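PDB 4FD4: arylalkylamine N-Acetyltransferase like 5b from Aedes aegypti, which probably transfers acyl groups from coenzyme A thioesters such as acetyl-CoA to the amino group of arylalkylamines, serotonin and dopamine among them. Local coordinates for residues R10-D15 / G59-A64; E18-I23 / I73-A78; S6-V11 / E65-K70. One frame throughout, in Å; residues are numbered along the deposited sequence.

Interaction 1. Residues R10-D15 / G59-A64; sequences RVARLD and GTVVVA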
# COMPACT_ATOMS: atom_id res chain seq x y z
N ARG A 10 -13.58 0.20 -10.65
CA ARG A 10 -13.22 1.32 -11.52
C ARG A 10 -12.26 2.27 -10.83
O ARG A 10 -12.04 2.17 -9.63
CB ARG A 10 -14.47 2.09 -11.93
CG ARG A 10 -15.23 2.65 -10.72
CD ARG A 10 -16.50 3.31 -11.14
NE ARG A 10 -17.27 3.81 -10.00
CZ ARG A 10 -17.01 4.94 -9.35
NH1 ARG A 10 -15.99 5.71 -9.71
NH2 ARG A 10 -17.78 5.29 -8.33
N VAL A 11 -11.71 3.21 -11.58
CA VAL A 11 -10.83 4.22 -11.01
C VAL A 11 -11.68 5.29 -10.29
O VAL A 11 -12.75 5.67 -10.78
CB VAL A 11 -9.91 4.82 -12.11
CG1 VAL A 11 -9.26 6.11 -11.65
CG2 VAL A 11 -8.83 3.79 -12.52
N ALA A 12 -11.23 5.73 -9.12
CA ALA A 12 -11.94 6.77 -8.37
C ALA A 12 -11.74 8.13 -9.04
O ALA A 12 -10.65 8.44 -9.50
CB ALA A 12 -11.47 6.81 -6.93
N ARG A 13 -12.80 8.94 -9.10
CA ARG A 13 -12.71 10.29 -9.63
C ARG A 13 -12.29 11.26 -8.53
O ARG A 13 -12.49 10.99 -7.33
CB ARG A 13 -14.06 10.75 -10.19
CG ARG A 13 -14.68 9.86 -11.25
CD ARG A 13 -15.89 10.55 -11.90
NE ARG A 13 -16.88 10.96 -10.90
CZ ARG A 13 -17.82 10.16 -10.41
NH1 ARG A 13 -17.89 8.90 -10.82
NH2 ARG A 13 -18.67 10.60 -9.50
N LEU A 14 -11.71 12.39 -8.92
CA LEU A 14 -11.30 13.39 -7.94
C LEU A 14 -12.47 13.84 -7.05
O LEU A 14 -12.33 13.99 -5.83
CB LEU A 14 -10.64 14.58 -8.63
CG LEU A 14 -10.09 15.66 -7.70
CD1 LEU A 14 -9.10 15.04 -6.72
CD2 LEU A 14 -9.44 16.76 -8.50
N ASP A 15 -13.64 14.02 -7.66
CA ASP A 15 -14.81 14.47 -6.91
C ASP A 15 -15.25 13.43 -5.87
O ASP A 15 -16.11 13.70 -5.03
CB ASP A 15 -15.97 14.85 -7.86
CG ASP A 15 -16.45 13.67 -8.70
OD1 ASP A 15 -15.98 13.51 -9.85
OD2 ASP A 15 -17.30 12.91 -8.21
N GLY A 59 -5.33 9.31 -10.83
CA GLY A 59 -6.09 8.26 -11.50
C GLY A 59 -5.58 6.85 -11.23
O GLY A 59 -5.82 5.94 -12.04
N THR A 60 -4.91 6.65 -10.10
CA THR A 60 -4.38 5.32 -9.78
C THR A 60 -4.96 4.76 -8.47
O THR A 60 -4.37 3.90 -7.80
CB THR A 60 -2.84 5.32 -9.78
OG1 THR A 60 -2.37 6.29 -8.84
CG2 THR A 60 -2.32 5.69 -11.16
N VAL A 61 -6.14 5.28 -8.11
CA VAL A 61 -6.92 4.74 -7.00
C VAL A 61 -8.08 3.96 -7.57
O VAL A 61 -8.91 4.51 -8.30
CB VAL A 61 -7.40 5.86 -6.05
CG1 VAL A 61 -8.39 5.32 -5.04
CG2 VAL A 61 -6.21 6.49 -5.34
N VAL A 62 -8.12 2.67 -7.28
CA VAL A 62 -9.17 1.81 -7.80
C VAL A 62 -10.12 1.45 -6.67
O VAL A 62 -9.69 1.12 -5.57
CB VAL A 62 -8.63 0.50 -8.40
CG1 VAL A 62 -9.79 -0.37 -8.90
CG2 VAL A 62 -7.65 0.78 -9.53
N VAL A 63 -11.42 1.50 -6.95
CA VAL A 63 -12.40 1.19 -5.95
C VAL A 63 -13.27 0.05 -6.45
O VAL A 63 -13.46 -0.13 -7.67
CB VAL A 63 -13.27 2.39 -5.58
CG1 VAL A 63 -12.45 3.44 -4.80
CG2 VAL A 63 -13.87 3.00 -6.84
N ALA A 64 -13.73 -0.73 -5.49
CA ALA A 64 -14.75 -1.75 -5.71
C ALA A 64 -15.99 -1.20 -5.04
O ALA A 64 -15.98 -0.86 -3.84
CB ALA A 64 -14.34 -3.07 -5.09
O HOH W 1 -8.02 7.76 -8.90
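Over one face of the Arg-10 guanidinium lies CG2 of Val-63, while Glu-65 meets its edge and Glu-16 pairs with NH2; NH1 adds a weak bond to Val-11 O. The second flat cation, Arg-13, lies beyond the contact and meets Asp-15 side-on, NE to OD1 and NH2 to OD2, each oxygen using its syn lone pair. The backbones form the start of the GNAT sheet, where edge strand 7-11 runs antiparallel to strand 61-66. Arg-10 and Val-63 are a hydrogen-bonded pair: Val-63 N reaches Arg-10 O at 2.8 Å and Arg-10 N reaches Val-63 O at 3.0 Å, both nearly straight. Beyond the non-hydrogen-bonded pair Val-11/Val-62, Ala-12 N continues the ladder to Val-61 O at 2.7 Å.

The side chain of Arg-10 leaves with CG between its own N and carbonyl carbon (chi1 60°) and then runs extended to NE, which carries the guanidinium past Val-63; CG and Val-63 CG2 are 4.1 Å apart. Ala-12 turns its methyl to the other strand, CB lying 3.9 Å from Val-61 CG1, on the side where Val-20 of helix 17-28 packs. On the opposite face, Val-11 CG1 rests 3.5 Å from Gly-59 O. Where the strands part, a water bridges them, bonded to Ala-12 O at 2.8 Å and accepting from Val-61 N at 3.2 Å.

Interaction 2. Residues E18-I23 / I73-A78; sequences EQVREI and IGVSIA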
# COMPACT_ATOMS: atom_id res chain seq x y z
N GLU A 18 -13.78 12.28 -0.93
CA GLU A 18 -14.36 12.01 0.39
C GLU A 18 -14.79 10.56 0.56
O GLU A 18 -14.55 9.94 1.61
CB GLU A 18 -15.49 13.00 0.74
CG GLU A 18 -14.98 14.35 1.24
CD GLU A 18 -13.94 14.22 2.36
OE1 GLU A 18 -14.19 13.49 3.34
OE2 GLU A 18 -12.87 14.86 2.25
N GLN A 19 -15.40 9.98 -0.47
CA GLN A 19 -15.74 8.56 -0.37
C GLN A 19 -14.47 7.70 -0.23
O GLN A 19 -14.46 6.72 0.51
CB GLN A 19 -16.58 8.09 -1.55
CG GLN A 19 -17.95 8.75 -1.61
CD GLN A 19 -17.93 10.06 -2.37
OE1 GLN A 19 -17.55 11.10 -1.83
NE2 GLN A 19 -18.33 10.02 -3.64
N VAL A 20 -13.39 8.09 -0.92
CA VAL A 20 -12.17 7.29 -0.81
C VAL A 20 -11.73 7.43 0.65
O VAL A 20 -11.45 6.43 1.32
CB VAL A 20 -11.08 7.77 -1.79
CG1 VAL A 20 -9.79 6.97 -1.59
CG2 VAL A 20 -11.57 7.63 -3.25
N ARG A 21 -11.79 8.66 1.16
CA ARG A 21 -11.37 8.89 2.53
C ARG A 21 -12.17 7.92 3.42
O ARG A 21 -11.60 7.21 4.28
CB ARG A 21 -11.61 10.36 2.94
CG ARG A 21 -10.86 10.81 4.21
CD ARG A 21 -11.43 12.12 4.80
NE ARG A 21 -11.32 13.26 3.89
CZ ARG A 21 -10.27 14.07 3.82
NH1 ARG A 21 -9.22 13.88 4.61
NH2 ARG A 21 -10.26 15.09 2.96
N GLU A 22 -13.47 7.87 3.26
CA GLU A 22 -14.27 7.04 4.15
C GLU A 22 -13.88 5.60 4.08
O GLU A 22 -13.79 4.99 5.10
CB GLU A 22 -15.77 7.14 3.90
CG GLU A 22 -16.62 6.39 4.94
CD GLU A 22 -16.86 4.86 4.66
OE1 GLU A 22 -16.92 4.41 3.50
OE2 GLU A 22 -17.03 4.10 5.62
N ILE A 23 -13.69 5.04 2.88
CA ILE A 23 -13.39 3.62 2.85
C ILE A 23 -12.06 3.38 3.56
O ILE A 23 -11.90 2.39 4.29
CB ILE A 23 -13.48 3.00 1.41
CG1 ILE A 23 -13.25 1.49 1.46
CG2 ILE A 23 -12.56 3.72 0.44
CD1 ILE A 23 -14.47 0.69 1.90
N ILE A 73 -16.64 -0.75 -1.26
CA ILE A 73 -16.41 -1.90 -0.40
C ILE A 73 -15.01 -2.45 -0.60
O ILE A 73 -14.63 -3.47 0.00
CB ILE A 73 -17.43 -3.02 -0.69
CG1 ILE A 73 -17.34 -3.42 -2.17
CG2 ILE A 73 -18.83 -2.56 -0.33
CD1 ILE A 73 -18.11 -4.68 -2.50
N GLY A 74 -14.24 -1.80 -1.46
CA GLY A 74 -12.83 -2.15 -1.55
C GLY A 74 -12.05 -0.99 -2.15
O GLY A 74 -12.64 -0.14 -2.83
N VAL A 75 -10.75 -0.95 -1.91
CA VAL A 75 -9.94 0.13 -2.48
C VAL A 75 -8.50 -0.32 -2.62
O VAL A 75 -8.01 -1.13 -1.83
CB VAL A 75 -10.03 1.41 -1.62
CG1 VAL A 75 -9.57 1.11 -0.18
CG2 VAL A 75 -9.20 2.61 -2.24
N SER A 76 -7.83 0.17 -3.66
CA SER A 76 -6.41 -0.09 -3.86
C SER A 76 -5.75 1.19 -4.33
O SER A 76 -6.23 1.84 -5.26
CB SER A 76 -6.17 -1.20 -4.87
OG SER A 76 -4.76 -1.38 -5.06
N ILE A 77 -4.65 1.54 -3.70
CA ILE A 77 -3.96 2.77 -4.06
C ILE A 77 -2.54 2.44 -4.48
O ILE A 77 -1.81 1.73 -3.78
CB ILE A 77 -4.00 3.79 -2.91
CG1 ILE A 77 -5.47 4.08 -2.56
CG2 ILE A 77 -3.25 5.07 -3.29
CD1 ILE A 77 -5.67 5.21 -1.61
N ALA A 78 -2.17 2.94 -5.65
CA ALA A 78 -0.85 2.65 -6.22
C ALA A 78 -0.28 3.94 -6.82
O ALA A 78 -1.02 4.90 -7.06
CB ALA A 78 -0.97 1.60 -7.28
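Ile-23 and Val-75 carry the main apolar contact between helix 17-28 and strand 71-81, in which the first helix of the GNAT fold lies across one face of the central sheet. The short segments run nearly at right angles, with a signed crossing angle of -102° and axes 9.1 Å apart at closest approach. Within 18-23, Val-20 and Ile-23, three residues apart, make the contacts to 73-78; Gln-19 and Ile-23 also touch Phe-72.

The two branches of Ile-23 divide the work. With CG1 anti to the backbone N (chi1 -176°), CD1 is carried along the strand until it sits 4.0 Å from the CA of Ile-73, while CG2 abuts Val-75 CB, also at 4.0 Å. The side chains of Ile-23 and Val-75 lie alongside, pointing in opposite directions, and Val-75 CG1 touches both CG1 and CG2 of the isoleucine. Val-20 makes a looser approach: its CG1 is 4.4 Å from Val-75 CG2 and 4.5 Å from Ile-77 CD1. Val-61 of the neighbouring strand joins this layer, touching Val-20, Val-75 and Ile-77.

Backbone geometry shapes the end under Ile-23. A classic beta bulge sets the two residues Ile-73 and Gly-74 against Ala-64 of the next strand; the side chain of Ile-73 points away from the helix, so CD1 of Ile-23 meets main chain there, including Gly-74 N at 4.2 Å.

Polar interactions stay within the helix or reach other parts of the chain. No hydrogen bond joins the two segments. Glu-22 pairs with Arg-26, and Arg-21 extends NH1 to Glu-49. The same guanidinium grips a single oxygen of Glu-18 side-on, NH2 at 2.7 Å and NE at 2.8 Å from OE2, with that oxygen close to the guanidinium plane.

Interaction 3. Residues S6-V11 / E65-K70; sequences SIVLRV and EDSAAK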
# COMPACT_ATOMS: atom_id res chain seq x y z
N SER A 6 -24.48 -6.50 -8.48
CA SER A 6 -23.12 -6.99 -8.66
C SER A 6 -22.11 -5.88 -8.36
O SER A 6 -22.49 -4.73 -8.12
CB SER A 6 -22.92 -7.55 -10.06
OG SER A 6 -21.81 -8.43 -10.10
N ILE A 7 -20.83 -6.23 -8.36
CA ILE A 7 -19.79 -5.33 -7.86
C ILE A 7 -19.01 -4.70 -9.01
O ILE A 7 -18.56 -5.40 -9.91
CB ILE A 7 -18.84 -6.07 -6.89
CG1 ILE A 7 -19.59 -6.44 -5.61
CG2 ILE A 7 -17.62 -5.22 -6.56
CD1 ILE A 7 -20.31 -5.28 -4.95
N VAL A 8 -18.85 -3.37 -8.98
CA VAL A 8 -18.16 -2.65 -10.05
C VAL A 8 -16.73 -2.28 -9.64
O VAL A 8 -16.53 -1.74 -8.56
CB VAL A 8 -18.88 -1.33 -10.37
CG1 VAL A 8 -18.10 -0.53 -11.42
CG2 VAL A 8 -20.31 -1.59 -10.83
N LEU A 9 -15.75 -2.56 -10.49
CA LEU A 9 -14.40 -2.06 -10.23
C LEU A 9 -14.13 -0.90 -11.17
O LEU A 9 -14.41 -1.00 -12.37
CB LEU A 9 -13.35 -3.13 -10.49
CG LEU A 9 -13.16 -4.29 -9.51
CD1 LEU A 9 -12.02 -4.03 -8.57
CD2 LEU A 9 -14.44 -4.65 -8.76
N ARG A 10 -13.58 0.20 -10.65
CA ARG A 10 -13.22 1.32 -11.52
C ARG A 10 -12.26 2.27 -10.83
O ARG A 10 -12.04 2.17 -9.63
CB ARG A 10 -14.47 2.09 -11.93
CG ARG A 10 -15.23 2.65 -10.72
CD ARG A 10 -16.50 3.31 -11.14
NE ARG A 10 -17.27 3.81 -10.00
CZ ARG A 10 -17.01 4.94 -9.35
NH1 ARG A 10 -15.99 5.71 -9.71
NH2 ARG A 10 -17.78 5.29 -8.33
N VAL A 11 -11.71 3.21 -11.58
CA VAL A 11 -10.83 4.22 -11.01
C VAL A 11 -11.68 5.29 -10.29
O VAL A 11 -12.75 5.67 -10.78
CB VAL A 11 -9.91 4.82 -12.11
CG1 VAL A 11 -9.26 6.11 -11.65
CG2 VAL A 11 -8.83 3.79 -12.52
N GLU A 65 -17.06 -1.10 -5.83
CA GLU A 65 -18.28 -0.40 -5.46
C GLU A 65 -19.48 -1.35 -5.53
O GLU A 65 -19.60 -2.14 -6.47
CB GLU A 65 -18.48 0.76 -6.44
CG GLU A 65 -19.72 1.61 -6.25
CD GLU A 65 -19.82 2.72 -7.30
OE1 GLU A 65 -20.28 3.84 -6.97
OE2 GLU A 65 -19.42 2.48 -8.47
N ASP A 66 -20.35 -1.28 -4.53
CA ASP A 66 -21.62 -2.00 -4.54
C ASP A 66 -22.65 -1.03 -5.12
O ASP A 66 -23.29 -0.27 -4.38
CB ASP A 66 -21.99 -2.41 -3.11
CG ASP A 66 -23.32 -3.17 -3.03
OD1 ASP A 66 -24.19 -2.97 -3.90
OD2 ASP A 66 -23.49 -3.95 -2.07
N SER A 67 -22.80 -1.03 -6.44
CA SER A 67 -23.65 -0.04 -7.11
C SER A 67 -25.09 -0.07 -6.61
O SER A 67 -25.76 0.97 -6.57
CB SER A 67 -23.61 -0.23 -8.63
OG SER A 67 -24.16 -1.49 -9.00
N ALA A 68 -25.57 -1.25 -6.22
CA ALA A 68 -26.91 -1.40 -5.68
C ALA A 68 -27.07 -0.69 -4.33
O ALA A 68 -28.17 -0.29 -3.95
CB ALA A 68 -27.28 -2.87 -5.56
N ALA A 69 -25.96 -0.54 -3.60
CA ALA A 69 -25.98 0.15 -2.32
C ALA A 69 -25.31 1.51 -2.40
O ALA A 69 -25.24 2.24 -1.41
CB ALA A 69 -25.33 -0.71 -1.25
N LYS A 70 -24.83 1.86 -3.60
CA LYS A 70 -24.05 3.09 -3.81
C LYS A 70 -23.02 3.25 -2.70
O LYS A 70 -23.06 4.20 -1.93
CB LYS A 70 -24.97 4.32 -3.85
CG LYS A 70 -24.44 5.48 -4.72
CD LYS A 70 -23.15 6.08 -4.15
CE LYS A 70 -22.07 6.21 -5.22
NZ LYS A 70 -20.72 6.47 -4.63
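Glu-65 buries by far the most surface here, and it faces Val-8 through its backbone and Arg-10 through its carboxylate. The main chains of Val-8 and Glu-65 form a hydrogen-bonded antiparallel pair, with Val-8 N to Glu-65 O and Glu-65 N to Val-8 O both at 2.9 Å. From there the glutamate side chain, with CG anti to the backbone N (chi1 179°) and the chain extended beyond it, crosses to the guanidinium of Arg-10. NE reaches OE2 at 3.0 Å and NH2 reaches OE1 at 3.2 Å. Both oxygens lie in the guanidinium plane, yet both are met from above the carboxylate plane, and the two flat groups are turned 57° apart. Lys-70 NZ joins at 3.5 Å from Glu-65 OE1, and Glu-16 adds a second acidic partner for Arg-10, which would tend to balance the two cations.

Val-8 also reaches the turn that follows Glu-65 and Asp-66, its CG2 lying 4.2 Å from Ser-67 CB. On the other face Ile-7 CD1 packs 3.6 Å from Asp-66 CA. Such a diagonal cross-strand ion pair, on one face of the sheet, ties the N-terminal edge strand to its neighbour in the antiparallel half of the GNAT sheet.

Interactions 1 and 3 are successive portions of one ladder between strands 7-11 and 61-66, their centres about 12 Å apart. Interaction 2 carries the same sheet one strand further and adds the helix that follows strand 7-11 in the chain; its centre is about 8 Å from that of interaction 1. These two meet through Ala-64 O and Ile-73 N at 2.7 Å and through Thr-60 OG1 and Ala-78 O at 2.6 Å. Interactions 2 and 3 touch where the side chains of Ile-73 and Ile-7 pack together. As in other GNAT enzymes, acyl-CoA probably binds where strands 126-134 and 162-167 splay apart, further across the sheet than strand 71-81.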